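Local coordinates for protein IclR transcriptional regulator (Thermotoga maritima, PDB 1MKM) that probably binds DNA as a transcriptional regulator of the IclR family, through a winged helix-turn-helix domain joined to a zinc-binding effector-type domain, at residues 21-26 and 58-63; 50-55 and 65-70; 83-88 and 113-118; 89-94 and 233-238. All coordinates share one frame; numbering follows the deposited sequence.

Contact 1. Residues 21-26 and 58-63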
# COMPACT_ATOMS: atom_id res chain seq x y z
N PRO B 21 16.17 -9.11 4.48
CA PRO B 21 15.14 -8.36 3.76
C PRO B 21 14.39 -9.36 2.88
O PRO B 21 15.00 -10.05 2.06
CB PRO B 21 15.95 -7.37 2.94
CG PRO B 21 17.16 -7.13 3.80
CD PRO B 21 17.51 -8.53 4.24
N GLY B 22 13.07 -9.44 3.03
CA GLY B 22 12.32 -10.38 2.22
C GLY B 22 12.11 -11.71 2.94
O GLY B 22 11.87 -11.73 4.15
N ASP B 23 12.19 -12.82 2.21
CA ASP B 23 11.99 -14.15 2.81
C ASP B 23 13.07 -15.17 2.46
O ASP B 23 14.03 -14.86 1.76
CB ASP B 23 10.62 -14.70 2.42
CG ASP B 23 10.47 -14.82 0.93
OD1 ASP B 23 9.32 -14.97 0.47
OD2 ASP B 23 11.51 -14.78 0.24
N VAL B 24 12.89 -16.40 2.94
CA VAL B 24 13.87 -17.46 2.70
C VAL B 24 13.23 -18.86 2.61
O VAL B 24 12.32 -19.19 3.36
CB VAL B 24 14.94 -17.46 3.83
CG1 VAL B 24 14.34 -18.04 5.09
CG2 VAL B 24 16.16 -18.24 3.40
N SER B 25 13.74 -19.69 1.70
CA SER B 25 13.25 -21.06 1.51
C SER B 25 14.06 -22.04 2.32
O SER B 25 15.20 -21.76 2.67
CB SER B 25 13.37 -21.46 0.04
OG SER B 25 14.74 -21.57 -0.32
N VAL B 26 13.47 -23.20 2.61
CA VAL B 26 14.18 -24.23 3.37
C VAL B 26 15.48 -24.50 2.64
O VAL B 26 16.54 -24.64 3.25
CB VAL B 26 13.37 -25.55 3.44
CG1 VAL B 26 12.01 -25.30 4.05
CG2 VAL B 26 13.22 -26.15 2.06
N ASP B 58 3.75 -20.20 -0.58
CA ASP B 58 4.81 -20.61 -1.48
C ASP B 58 5.94 -21.33 -0.74
O ASP B 58 7.03 -21.52 -1.29
CB ASP B 58 5.37 -19.40 -2.23
CG ASP B 58 5.45 -18.17 -1.36
OD1 ASP B 58 4.38 -17.64 -0.98
OD2 ASP B 58 6.58 -17.74 -1.04
N LYS B 59 5.67 -21.73 0.50
CA LYS B 59 6.65 -22.43 1.33
C LYS B 59 7.93 -21.65 1.69
O LYS B 59 8.87 -22.22 2.26
CB LYS B 59 7.00 -23.78 0.70
CG LYS B 59 5.91 -24.83 0.90
CD LYS B 59 6.40 -26.23 0.54
CE LYS B 59 5.39 -27.29 0.94
NZ LYS B 59 5.84 -28.67 0.61
N ARG B 60 7.96 -20.36 1.37
CA ARG B 60 9.10 -19.50 1.70
C ARG B 60 8.82 -19.00 3.11
O ARG B 60 7.66 -18.93 3.53
CB ARG B 60 9.19 -18.32 0.73
CG ARG B 60 9.23 -18.73 -0.73
CD ARG B 60 10.61 -19.12 -1.16
NE ARG B 60 11.49 -17.96 -1.18
CZ ARG B 60 12.73 -17.97 -1.66
NH1 ARG B 60 13.23 -19.10 -2.16
NH2 ARG B 60 13.46 -16.87 -1.64
N TYR B 61 9.87 -18.61 3.83
CA TYR B 61 9.75 -18.18 5.22
C TYR B 61 9.90 -16.68 5.55
O TYR B 61 10.75 -15.99 5.01
CB TYR B 61 10.74 -18.95 6.09
CG TYR B 61 10.45 -20.43 6.23
CD1 TYR B 61 10.96 -21.35 5.31
CD2 TYR B 61 9.71 -20.91 7.30
CE1 TYR B 61 10.74 -22.72 5.46
CE2 TYR B 61 9.48 -22.27 7.47
CZ TYR B 61 10.00 -23.17 6.55
OH TYR B 61 9.80 -24.51 6.75
N VAL B 62 9.08 -16.24 6.49
CA VAL B 62 9.07 -14.86 6.93
C VAL B 62 8.99 -14.86 8.46
O VAL B 62 8.46 -15.79 9.06
CB VAL B 62 7.86 -14.12 6.30
CG1 VAL B 62 7.11 -13.33 7.33
CG2 VAL B 62 8.34 -13.23 5.17
N PRO B 63 9.55 -13.83 9.11
CA PRO B 63 9.50 -13.80 10.57
C PRO B 63 8.09 -13.81 11.15
O PRO B 63 7.17 -13.20 10.61
CB PRO B 63 10.28 -12.54 10.93
CG PRO B 63 10.20 -11.70 9.70
CD PRO B 63 10.33 -12.70 8.58
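Val-24 and Tyr-61 form a single antiparallel bridge, a hydrogen-bonded pair, between the loop 21-26 and the strand 61-63. Tyr-61 N donates to Val-24 O at 2.6 Å; the return bond from Val-24 N to Tyr-61 O is less sure, the latter oxygen being crowded in the model.

Charged groups meet on one side of this bridge. The Arg-60 chain, bent at chi2 and chi3 (-82° and -69°), curls back so that its guanidinium lies with one face over Ser-25 N while Asp-23 OD2 sits at its edge. Both bonds to that oxygen are weak, from Arg-60 NH2 at 3.4 Å and from Arg-60 NE at 3.5 Å, and the carboxylate plane is turned 70° from the guanidinium. Each charge has a second mate: Asp-23 OD1 pairs with Lys-56, and Arg-60 NH1 with Glu-28. Were Arg-60 replaced by a leucine, Glu-28 would probably lose this salt-bridge mate and Asp-23 its weaker one.

Apolar contacts involve Tyr-61. Val-24 CG1 packs against Tyr-61 CB at 3.8 Å, and Val-26 CG1 meets the ring at its edge, near CE1.

Ser-25 is the N-cap of helix 26-32, its OG accepting from Glu-28 N. The contact thus ties the lead-in to that helix to the second strand of the wing hairpin, as in winged helix-turn-helix domains.

Contact 2. Residues 50-55 and 65-70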
# COMPACT_ATOMS: atom_id res chain seq x y z
N LYS B 50 6.87 -22.78 16.95
CA LYS B 50 6.97 -21.88 18.09
C LYS B 50 6.51 -20.47 17.74
O LYS B 50 6.36 -19.63 18.62
CB LYS B 50 8.41 -21.84 18.61
CG LYS B 50 8.89 -23.13 19.27
CD LYS B 50 8.17 -23.37 20.58
CE LYS B 50 8.56 -24.69 21.22
NZ LYS B 50 7.68 -24.96 22.39
N GLY B 51 6.31 -20.22 16.44
CA GLY B 51 5.86 -18.91 15.99
C GLY B 51 6.93 -17.87 15.70
O GLY B 51 6.60 -16.71 15.46
N PHE B 52 8.20 -18.28 15.71
CA PHE B 52 9.30 -17.36 15.42
C PHE B 52 9.37 -17.05 13.95
O PHE B 52 9.91 -16.03 13.53
CB PHE B 52 10.63 -17.96 15.88
CG PHE B 52 10.78 -17.99 17.37
CD1 PHE B 52 10.31 -19.07 18.12
CD2 PHE B 52 11.32 -16.90 18.04
CE1 PHE B 52 10.35 -19.05 19.52
CE2 PHE B 52 11.36 -16.87 19.43
CZ PHE B 52 10.87 -17.95 20.18
N VAL B 53 8.81 -17.96 13.17
CA VAL B 53 8.81 -17.81 11.73
C VAL B 53 7.43 -18.13 11.17
O VAL B 53 6.65 -18.87 11.78
CB VAL B 53 9.87 -18.72 11.11
CG1 VAL B 53 9.72 -18.75 9.63
CG2 VAL B 53 11.24 -18.21 11.49
N LEU B 54 7.12 -17.55 10.02
CA LEU B 54 5.83 -17.78 9.36
C LEU B 54 6.10 -18.42 8.01
O LEU B 54 6.99 -17.97 7.27
CB LEU B 54 5.09 -16.45 9.15
CG LEU B 54 3.61 -16.55 8.78
CD1 LEU B 54 2.88 -17.39 9.83
CD2 LEU B 54 3.00 -15.14 8.68
N ARG B 55 5.37 -19.47 7.69
CA ARG B 55 5.62 -20.07 6.39
C ARG B 55 4.55 -19.66 5.40
O ARG B 55 3.36 -19.77 5.68
CB ARG B 55 5.74 -21.60 6.46
CG ARG B 55 6.43 -22.14 5.22
CD ARG B 55 6.72 -23.63 5.25
NE ARG B 55 7.59 -24.00 4.15
CZ ARG B 55 8.05 -25.23 3.93
NH1 ARG B 55 7.70 -26.23 4.74
NH2 ARG B 55 8.87 -25.47 2.91
N TYR B 65 5.33 -13.67 14.68
CA TYR B 65 4.90 -12.68 15.65
C TYR B 65 5.51 -12.88 17.02
O TYR B 65 5.55 -11.95 17.82
CB TYR B 65 3.38 -12.74 15.79
CG TYR B 65 2.96 -13.84 16.73
CD1 TYR B 65 2.80 -13.59 18.10
CD2 TYR B 65 2.82 -15.16 16.29
CE1 TYR B 65 2.53 -14.61 19.00
CE2 TYR B 65 2.55 -16.20 17.19
CZ TYR B 65 2.41 -15.91 18.54
OH TYR B 65 2.15 -16.92 19.44
N LYS B 66 5.93 -14.11 17.32
CA LYS B 66 6.49 -14.42 18.64
C LYS B 66 7.46 -13.36 19.16
O LYS B 66 7.26 -12.79 20.22
CB LYS B 66 7.17 -15.79 18.62
CG LYS B 66 7.68 -16.24 19.95
CD LYS B 66 6.57 -16.23 20.98
CE LYS B 66 5.43 -17.19 20.63
NZ LYS B 66 4.38 -17.18 21.70
N LEU B 67 8.51 -13.11 18.39
CA LEU B 67 9.53 -12.13 18.76
C LEU B 67 8.88 -10.78 19.13
O LEU B 67 9.28 -10.13 20.10
CB LEU B 67 10.51 -12.00 17.60
CG LEU B 67 11.96 -12.50 17.80
CD1 LEU B 67 12.01 -13.69 18.70
CD2 LEU B 67 12.58 -12.80 16.46
N ILE B 68 7.86 -10.38 18.36
CA ILE B 68 7.13 -9.15 18.63
C ILE B 68 6.52 -9.25 20.03
O ILE B 68 6.64 -8.34 20.85
CB ILE B 68 6.01 -8.90 17.60
CG1 ILE B 68 6.62 -8.76 16.20
CG2 ILE B 68 5.26 -7.65 17.97
CD1 ILE B 68 5.61 -8.81 15.04
N GLU B 69 5.87 -10.37 20.30
CA GLU B 69 5.28 -10.59 21.61
C GLU B 69 6.36 -10.56 22.71
O GLU B 69 6.15 -10.02 23.80
CB GLU B 69 4.58 -11.95 21.65
CG GLU B 69 3.94 -12.26 22.99
CD GLU B 69 3.47 -13.70 23.13
OE1 GLU B 69 3.59 -14.49 22.16
OE2 GLU B 69 2.99 -14.05 24.23
N TYR B 70 7.53 -11.15 22.44
CA TYR B 70 8.60 -11.21 23.43
C TYR B 70 9.11 -9.82 23.79
O TYR B 70 9.33 -9.51 24.96
CB TYR B 70 9.75 -12.09 22.94
CG TYR B 70 9.53 -13.57 23.16
CD1 TYR B 70 8.35 -14.04 23.75
CD2 TYR B 70 10.50 -14.51 22.78
CE1 TYR B 70 8.14 -15.40 23.95
CE2 TYR B 70 10.30 -15.87 22.97
CZ TYR B 70 9.12 -16.31 23.56
OH TYR B 70 8.91 -17.64 23.76
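Gly-51 and Lys-66 join the two backbones: Lys-66 N donates to Gly-51 O at 3.3 Å. Gly-51 ends helix 37-50 in a Schellman motif with positive phi (88°); a CB there would sit tightly against Tyr-65 CE2 and press on the carbonyl O of Lys-50. The two CA atoms closest across the contact, those of Phe-52 and Lys-66, are 5.2 Å apart.

The Phe-52 ring is the hub of the side-chain packing. Lys-66 CG, swung to the far side from its own N (chi1 -176°), lies over one face, a CH-pi contact 3.8 Å from the ring centroid, while Leu-67 CD1 comes in at the edge, 3.3 Å from Phe-52 CE2. Tyr-70 approaches obliquely, its CE2 3.5 Å from Phe-52 CZ and the ring planes at 71°. Beyond CG the Lys-66 chain bends twice, passes Lys-50 O with its CE and ends in a salt bridge from NZ to Glu-69 OE1 at 2.8 Å. A gap among Lys-66, Leu-67 and Tyr-70 is likely to open with a serine in place of Phe-52, leaving Lys-66 CG with the Tyr-70 ring but without the phenyl face.

Tyr-70 OH bonds to Asp-15 of the third subunit, and Phe-11 of that subunit meets the Phe-52 ring. The contact fastens the base of the wing in a winged helix-turn-helix domain to the helix that follows it.

Contact 3. Residues 83-88 and 113-118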
# COMPACT_ATOMS: atom_id res chain seq x y z
N ILE B 83 4.65 5.02 32.27
CA ILE B 83 4.56 6.24 33.05
C ILE B 83 4.97 7.44 32.19
O ILE B 83 4.54 8.57 32.43
CB ILE B 83 5.49 6.16 34.27
CG1 ILE B 83 4.81 5.40 35.39
CG2 ILE B 83 5.90 7.55 34.74
CD1 ILE B 83 5.64 5.35 36.64
N ALA B 84 5.78 7.19 31.17
CA ALA B 84 6.27 8.26 30.33
C ALA B 84 5.71 8.34 28.91
O ALA B 84 5.46 9.43 28.40
CB ALA B 84 7.81 8.20 30.29
N HIS B 85 5.50 7.19 28.28
CA HIS B 85 5.04 7.21 26.90
C HIS B 85 4.23 8.39 26.39
O HIS B 85 4.54 8.93 25.33
CB HIS B 85 4.28 5.95 26.53
CG HIS B 85 3.99 5.86 25.06
ND1 HIS B 85 4.98 5.72 24.12
CD2 HIS B 85 2.84 6.02 24.37
CE1 HIS B 85 4.46 5.79 22.91
NE2 HIS B 85 3.16 5.97 23.03
N ASP B 86 3.18 8.81 27.11
CA ASP B 86 2.38 9.93 26.62
C ASP B 86 3.07 11.27 26.70
O ASP B 86 2.91 12.12 25.82
CB ASP B 86 1.03 9.97 27.34
CG ASP B 86 0.13 8.82 26.95
OD1 ASP B 86 0.19 8.41 25.77
OD2 ASP B 86 -0.63 8.32 27.79
N HIS B 87 3.85 11.48 27.75
CA HIS B 87 4.58 12.73 27.87
C HIS B 87 5.52 12.82 26.69
O HIS B 87 5.82 13.90 26.21
CB HIS B 87 5.35 12.77 29.18
CG HIS B 87 4.47 12.84 30.39
ND1 HIS B 87 3.54 11.87 30.68
CD2 HIS B 87 4.35 13.78 31.35
CE1 HIS B 87 2.89 12.20 31.79
NE2 HIS B 87 3.36 13.36 32.21
N LEU B 88 5.97 11.66 26.22
CA LEU B 88 6.87 11.62 25.07
C LEU B 88 6.11 12.02 23.82
O LEU B 88 6.58 12.84 23.04
CB LEU B 88 7.47 10.22 24.92
CG LEU B 88 8.22 9.67 26.14
CD1 LEU B 88 8.65 8.23 25.86
CD2 LEU B 88 9.45 10.54 26.46
N ASP B 113 11.93 3.39 24.51
CA ASP B 113 10.78 4.03 23.89
C ASP B 113 11.26 5.12 22.94
O ASP B 113 12.29 5.75 23.16
CB ASP B 113 9.85 4.64 24.93
CG ASP B 113 8.42 4.80 24.41
OD1 ASP B 113 8.23 4.99 23.20
OD2 ASP B 113 7.47 4.75 25.23
N LYS B 114 10.51 5.34 21.86
CA LYS B 114 10.88 6.37 20.91
C LYS B 114 9.66 6.85 20.14
O LYS B 114 8.86 6.04 19.64
CB LYS B 114 11.95 5.83 19.93
CG LYS B 114 12.37 6.80 18.82
CD LYS B 114 13.05 6.05 17.68
CE LYS B 114 13.70 6.99 16.68
NZ LYS B 114 14.32 6.28 15.53
N VAL B 115 9.48 8.16 20.08
CA VAL B 115 8.37 8.74 19.32
C VAL B 115 8.97 9.43 18.11
O VAL B 115 9.68 10.42 18.26
CB VAL B 115 7.61 9.82 20.11
CG1 VAL B 115 6.65 10.56 19.16
CG2 VAL B 115 6.84 9.22 21.25
N GLU B 116 8.68 8.92 16.92
CA GLU B 116 9.21 9.53 15.71
C GLU B 116 8.62 10.92 15.50
O GLU B 116 7.49 11.20 15.89
CB GLU B 116 8.93 8.66 14.48
CG GLU B 116 9.57 7.28 14.52
CD GLU B 116 9.48 6.56 13.19
OE1 GLU B 116 8.38 6.54 12.60
OE2 GLU B 116 10.50 6.01 12.73
N GLY B 117 9.41 11.79 14.88
CA GLY B 117 8.97 13.14 14.62
C GLY B 117 8.36 13.23 13.23
O GLY B 117 8.25 12.23 12.50
N GLU B 118 7.99 14.45 12.87
CA GLU B 118 7.36 14.73 11.59
C GLU B 118 8.23 14.45 10.38
O GLU B 118 7.72 14.11 9.31
CB GLU B 118 6.90 16.19 11.60
CG GLU B 118 5.86 16.44 12.68
CD GLU B 118 5.52 17.91 12.87
OE1 GLU B 118 5.55 18.67 11.88
OE2 GLU B 118 5.22 18.29 14.02
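His-85 swings its ring away from its own N (chi1 -171°) to meet Asp-113, and the aspartate answers with the same kind of first torsion, CG lying beside its own carbonyl carbon. The two side chains are set roughly perpendicular, yet the imidazole and the carboxylate end up nearly coplanar, their planes 9° apart. His-85 ND1 can therefore donate almost within its ring plane to the syn lone pair of Asp-113 OD2, at 2.9 Å and along a fairly straight line. The other oxygen receives a weak second bond, His-85 ND1 to Asp-113 OD1 at 3.5 Å, so the one N-H is shared unequally by the carboxylate. This pairing is likely to limit rotation of the imidazole, and it supplies a partner for the buried Asp-113. Arg-81 adds a long, weak ion pair to OD2.

The helix and strand belong to the C-terminal domain of the IclR family, which resembles GAF domains and in which helix 79-93 packs on the antiparallel sheet. Residues 83-88 run nearly along strand 113-115, with an angle of 17° between their directions and axes 8.8 Å apart.

Next to the polar pair, about one turn on along the helix, Leu-88 points at the strand. Its CD1 rests 3.7 Å from Asp-113 CG, bringing a methyl group against the carboxylate, while its CB touches Val-115 CG2 at 3.9 Å. On the neighbouring strand 98-105, Val-99 and Leu-101 also receive the Leu-88 side chain, and Val-115 reaches farther along the helix to Val-89 and Met-92.

Contact 4. Residues 89-94 and 233-238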
# COMPACT_ATOMS: atom_id res chain seq x y z
N VAL B 89 4.93 11.44 23.63
CA VAL B 89 4.11 11.76 22.47
C VAL B 89 3.80 13.26 22.51
O VAL B 89 3.79 13.93 21.47
CB VAL B 89 2.79 10.95 22.46
CG1 VAL B 89 1.98 11.29 21.23
CG2 VAL B 89 3.09 9.45 22.47
N ASP B 90 3.58 13.79 23.71
CA ASP B 90 3.28 15.21 23.83
C ASP B 90 4.51 16.05 23.46
O ASP B 90 4.40 17.05 22.73
CB ASP B 90 2.79 15.53 25.24
CG ASP B 90 2.29 16.98 25.39
OD1 ASP B 90 1.70 17.55 24.45
OD2 ASP B 90 2.49 17.53 26.49
N ILE B 91 5.68 15.64 23.95
CA ILE B 91 6.92 16.36 23.65
C ILE B 91 7.14 16.39 22.15
O ILE B 91 7.66 17.36 21.62
CB ILE B 91 8.15 15.69 24.31
CG1 ILE B 91 7.98 15.65 25.83
CG2 ILE B 91 9.42 16.47 23.94
CD1 ILE B 91 9.10 14.97 26.56
N MET B 92 6.74 15.32 21.46
CA MET B 92 6.92 15.28 20.01
C MET B 92 5.93 16.19 19.28
O MET B 92 6.27 16.80 18.25
CB MET B 92 6.77 13.86 19.50
CG MET B 92 6.87 13.73 17.99
SD MET B 92 5.34 14.11 17.08
CE MET B 92 4.33 12.75 17.60
N LYS B 93 4.72 16.28 19.80
CA LYS B 93 3.69 17.10 19.18
C LYS B 93 3.91 18.58 19.46
O LYS B 93 3.43 19.44 18.72
CB LYS B 93 2.32 16.66 19.65
CG LYS B 93 2.03 15.22 19.29
CD LYS B 93 0.80 14.71 20.01
CE LYS B 93 -0.46 15.15 19.32
NZ LYS B 93 -0.53 14.56 17.95
N ARG B 94 4.64 18.88 20.53
CA ARG B 94 4.91 20.26 20.89
C ARG B 94 6.29 20.74 20.44
O ARG B 94 6.64 21.89 20.68
CB ARG B 94 4.76 20.46 22.39
CG ARG B 94 3.40 20.03 22.90
CD ARG B 94 3.12 20.55 24.28
NE ARG B 94 3.99 19.98 25.30
CZ ARG B 94 4.04 20.40 26.56
NH1 ARG B 94 3.26 21.40 26.95
NH2 ARG B 94 4.85 19.81 27.42
N SER B 233 14.95 21.92 26.02
CA SER B 233 15.27 21.58 27.40
C SER B 233 14.16 22.01 28.36
O SER B 233 14.06 21.50 29.48
CB SER B 233 16.61 22.22 27.81
OG SER B 233 16.56 23.63 27.72
N ASP B 234 13.34 22.95 27.92
CA ASP B 234 12.23 23.44 28.72
C ASP B 234 11.14 22.38 28.82
O ASP B 234 10.76 21.97 29.92
CB ASP B 234 11.63 24.71 28.08
CG ASP B 234 11.79 25.94 28.95
OD1 ASP B 234 11.13 26.96 28.64
OD2 ASP B 234 12.57 25.90 29.93
N VAL B 235 10.62 21.95 27.67
CA VAL B 235 9.57 20.94 27.63
C VAL B 235 10.12 19.64 28.21
O VAL B 235 9.41 18.89 28.88
CB VAL B 235 9.07 20.68 26.19
CG1 VAL B 235 7.85 19.77 26.21
CG2 VAL B 235 8.74 21.99 25.51
N LEU B 236 11.40 19.40 27.95
CA LEU B 236 12.06 18.19 28.42
C LEU B 236 12.01 18.14 29.94
O LEU B 236 11.48 17.19 30.53
CB LEU B 236 13.51 18.19 27.93
CG LEU B 236 14.11 16.88 27.40
CD1 LEU B 236 13.10 16.14 26.53
CD2 LEU B 236 15.37 17.21 26.62
N LYS B 237 12.56 19.17 30.58
CA LYS B 237 12.59 19.22 32.03
C LYS B 237 11.18 19.18 32.61
O LYS B 237 10.97 18.62 33.68
CB LYS B 237 13.31 20.47 32.53
CG LYS B 237 14.52 20.17 33.41
CD LYS B 237 14.15 19.25 34.58
CE LYS B 237 15.38 18.92 35.42
NZ LYS B 237 15.09 17.97 36.54
N GLU B 238 10.23 19.76 31.90
CA GLU B 238 8.85 19.78 32.37
C GLU B 238 8.30 18.36 32.51
O GLU B 238 7.70 18.02 33.54
CB GLU B 238 7.95 20.56 31.41
CG GLU B 238 6.49 20.61 31.85
CD GLU B 238 5.56 21.14 30.77
OE1 GLU B 238 5.86 22.20 30.19
OE2 GLU B 238 4.52 20.50 30.51
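Arg-94 and Glu-238 meet with their side chains roughly perpendicular, the guanidinium and carboxylate planes turned 79° apart. Their salt bridge is consequently a single one: Arg-94 NH2 donates to Glu-238 OE2 at 3.2 Å along a nearly straight line (166°). The oxygen lies close to the guanidinium plane, but the donor stands well above the plane of the carboxylate. The Glu-238 chain is extended, whereas Arg-94 bends at chi3 (-66°), which brings NH2 within bonding distance of Glu-238.

A second carboxylate meets the same guanidinium from a different direction. Asp-90 OD2 sits over one face, 3.1 Å from Arg-94 NE, an electrostatic pairing, since the oxygen is off the N-H directions. Together the three residues make a salt-bridge network, extended by Lys-239, which pairs with Asp-90. The group is largely at the surface, where solvent would probably weaken the attraction.

Val-235 lies next to this network, and its CG1 is 3.2 Å from Arg-94 NH2, an oblique approach. The same methyl is 4.1 Å from Ile-91 CG1, the two chains passing antiparallel to one another. Deeper still, Ile-91 CD1 meets Leu-236 CD1 at 4.2 Å, these side chains crossing nearly perpendicularly.

Ile-91 and Leu-236 both continue onto Ile-217 of strand 211-220, and Leu-236, whose side chain lies about 8 Å from that of Cys-199, a zinc ligand in a structure of this protein, also onto Val-200 and Val-202 of strand 197-205; helices 79-93 and 226-246 thus pack against each other over the same antiparallel sheet.

In the fold
The four contacts fall into two groups along the chain. Contacts 1 and 2, centres 13 Å apart, touch each other in the N-terminal winged helix-turn-helix domain; their segments alternate in sequence and share the two-stranded sheet of 53-55 and 61-63. Contacts 3 and 4, whose centres are 9 Å apart, lie in the C-terminal domain, where both use helix 79-93: contact 3 sets it against strand 108-115, contact 4 against helix 226-246. Between the groups, contacts 2 and 3 have nearest atoms about 13 Å apart, bridged in sequence by helix 66-75 leading to helix 79-93. Within one chain these contacts of the two domains do not touch; across subunits, Pro-21 packs on Val-89 of the second subunit.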